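Local coordinates for protein RnfH (Haemophilus influenzae, PDB 2HJ1) that is of unknown function but belongs to the RnfH family of ubiquitin-like proteins and crystallises as a 3D domain-swapped dimer, at residues Arg24-Ser29 and Thr43-Leu48. Sequence-based numbering, arbitrary orientation.
Sequences RYYLKS and TQSGIL
Y26 CG and I47 CG1 both lie anti to their main-chain nitrogens (chi1 -180° and -167°), and these extended side chains reach across from strand 26-33 and helix 47-50 until isoleucine lies on the tyrosine ring. I47 CG1 sits 3.8 Å from the centroid of the Y26 ring, almost on the ring normal, a CH-pi contact over the face. Because chi2 of I47 is also extended, CD1 continues along the same face and comes within 3.8 Å of Y26 CD2. A flat aromatic suits this place, offering a broad apolar surface while its hydroxyl reaches the polar turn. On the opposite face, toward the rim, lies the aliphatic CG of K28. This is consistent with the beta-grasp fold of ubiquitin-like proteins, the residues after the main helix (38-45) packing on the first hairpin: I17 of strand 12-19 also touches Y26. I82 from strand 79-83 of the second subunit packs on I47, as expected of a domain-swapped dimer. At the ring edge, in its plane, a water lies 2.6 Å from Y26 OH and donates to S45 O at 2.7 Å, linking the phenol to the backbone at S45. S45 OG, also bonded to I42 O, accepts from I47 N at 3.2 Å in an ST turn, which suits a short hydroxyl side chain. Between S45 and I47, G46 takes a positive phi, readily adopted by glycine, and occupies the N-cap position of helix 47-50.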
loop_
_atom_site.group_PDB
_atom_site.type_symbol
_atom_site.label_atom_id
_atom_site.label_comp_id
_atom_site.label_asym_id
_atom_site.label_seq_id
_atom_site.Cartn_x
_atom_site.Cartn_y
_atom_site.Cartn_z
ATOM N N ARG B 24 3.497 18.303 11.084
ATOM C CA ARG B 24 4.286 17.280 11.840
ATOM C C ARG B 24 3.675 15.882 11.765
ATOM O O ARG B 24 2.858 15.470 12.598
ATOM C CB ARG B 24 4.655 17.682 13.282
ATOM C CG ARG B 24 5.639 16.717 13.977
ATOM C CD ARG B 24 6.853 16.378 13.124
ATOM N NE ARG B 24 6.763 15.055 12.487
ATOM C CZ ARG B 24 7.412 13.963 12.888
ATOM N NH1 ARG B 24 7.232 12.831 12.238
ATOM N NH2 ARG B 24 8.209 13.980 13.947
ATOM N N TYR B 25 4.123 15.175 10.740
ATOM C CA TYR B 25 3.621 13.879 10.334
ATOM C C TYR B 25 3.714 12.837 11.491
ATOM O O TYR B 25 4.681 12.804 12.241
ATOM C CB TYR B 25 4.517 13.418 9.190
ATOM C CG TYR B 25 4.510 14.304 7.947
ATOM C CD1 TYR B 25 3.401 15.139 7.646
ATOM C CD2 TYR B 25 5.560 14.238 7.012
ATOM C CE1 TYR B 25 3.379 15.922 6.471
ATOM C CE2 TYR B 25 5.543 15.016 5.829
ATOM C CZ TYR B 25 4.455 15.859 5.581
ATOM O OH TYR B 25 4.418 16.606 4.415
ATOM N N TYR B 26 2.751 11.945 11.548
ATOM C CA TYR B 26 2.839 10.741 12.370
ATOM C C TYR B 26 3.186 9.576 11.491
ATOM O O TYR B 26 2.426 9.260 10.576
ATOM C CB TYR B 26 1.473 10.495 13.024
ATOM C CG TYR B 26 1.401 9.274 13.927
ATOM C CD1 TYR B 26 1.441 9.414 15.321
ATOM C CD2 TYR B 26 1.260 7.987 13.381
ATOM C CE1 TYR B 26 1.303 8.284 16.169
ATOM C CE2 TYR B 26 1.182 6.861 14.207
ATOM C CZ TYR B 26 1.211 7.021 15.586
ATOM O OH TYR B 26 1.067 5.917 16.374
ATOM N N LEU B 27 4.308 8.914 11.788
ATOM C CA LEU B 27 4.788 7.775 11.040
ATOM C C LEU B 27 5.506 6.841 12.015
ATOM O O LEU B 27 6.623 7.114 12.404
ATOM C CB LEU B 27 5.758 8.269 9.953
ATOM C CG LEU B 27 5.427 9.042 8.640
ATOM C CD1 LEU B 27 3.999 9.117 8.172
ATOM C CD2 LEU B 27 6.102 10.425 8.427
ATOM N N LYS B 28 4.886 5.736 12.386
ATOM C CA LYS B 28 5.435 4.840 13.421
ATOM C C LYS B 28 5.305 3.396 13.026
ATOM O O LYS B 28 4.304 3.000 12.462
ATOM C CB LYS B 28 4.742 5.050 14.788
ATOM C CG LYS B 28 4.991 6.439 15.327
ATOM C CD LYS B 28 5.157 6.483 16.786
ATOM C CE LYS B 28 5.462 7.886 17.232
ATOM N NZ LYS B 28 4.992 8.178 18.663
ATOM N N SER B 29 6.333 2.623 13.349
ATOM C CA SER B 29 6.368 1.215 13.129
ATOM C C SER B 29 6.220 0.531 14.499
ATOM O O SER B 29 6.755 1.029 15.500
ATOM C CB SER B 29 7.711 0.848 12.414
ATOM O OG SER B 29 7.821 -0.552 12.318
ATOM N N THR B 43 -6.379 1.369 17.374
ATOM C CA THR B 43 -6.856 1.734 18.723
ATOM C C THR B 43 -5.797 1.494 19.809
ATOM O O THR B 43 -5.733 2.236 20.784
ATOM C CB THR B 43 -8.186 0.995 19.074
ATOM O OG1 THR B 43 -7.978 -0.411 18.969
ATOM C CG2 THR B 43 -9.278 1.354 18.094
ATOM N N GLN B 44 -4.936 0.499 19.641
ATOM C CA GLN B 44 -3.862 0.249 20.652
ATOM C C GLN B 44 -2.570 1.106 20.523
ATOM O O GLN B 44 -1.725 1.143 21.446
ATOM C CB GLN B 44 -3.474 -1.248 20.653
ATOM C CG GLN B 44 -4.596 -2.168 21.174
ATOM C CD GLN B 44 -5.064 -1.799 22.594
ATOM O OE1 GLN B 44 -6.263 -1.559 22.821
ATOM N NE2 GLN B 44 -4.121 -1.733 23.551
ATOM N N SER B 45 -2.412 1.798 19.396
ATOM C CA SER B 45 -1.201 2.640 19.172
ATOM C C SER B 45 -1.128 3.910 20.004
ATOM O O SER B 45 -0.039 4.395 20.341
ATOM C CB SER B 45 -1.066 2.970 17.653
ATOM O OG SER B 45 -2.080 3.876 17.256
ATOM N N GLY B 46 -2.282 4.499 20.296
ATOM C CA GLY B 46 -2.315 5.805 20.962
ATOM C C GLY B 46 -2.555 6.953 19.999
ATOM O O GLY B 46 -2.748 8.114 20.404
ATOM N N ILE B 47 -2.555 6.654 18.710
ATOM C CA ILE B 47 -2.737 7.721 17.699
ATOM C C ILE B 47 -4.076 8.464 17.923
ATOM O O ILE B 47 -4.162 9.678 17.707
ATOM C CB ILE B 47 -2.619 7.199 16.243
ATOM C CG1 ILE B 47 -2.497 8.367 15.251
ATOM C CG2 ILE B 47 -3.825 6.308 15.807
ATOM C CD1 ILE B 47 -2.474 7.940 13.839
ATOM N N LEU B 48 -5.104 7.744 18.388
ATOM C CA LEU B 48 -6.405 8.383 18.582
ATOM C C LEU B 48 -6.397 9.339 19.759
ATOM O O LEU B 48 -7.149 10.281 19.742
ATOM C CB LEU B 48 -7.549 7.376 18.716
ATOM C CG LEU B 48 -7.647 6.354 17.604
ATOM C CD1 LEU B 48 -8.721 5.322 17.978
ATOM C CD2 LEU B 48 -7.906 6.989 16.253
HETATM O O HOH W 1 1.223 6.378 18.953
#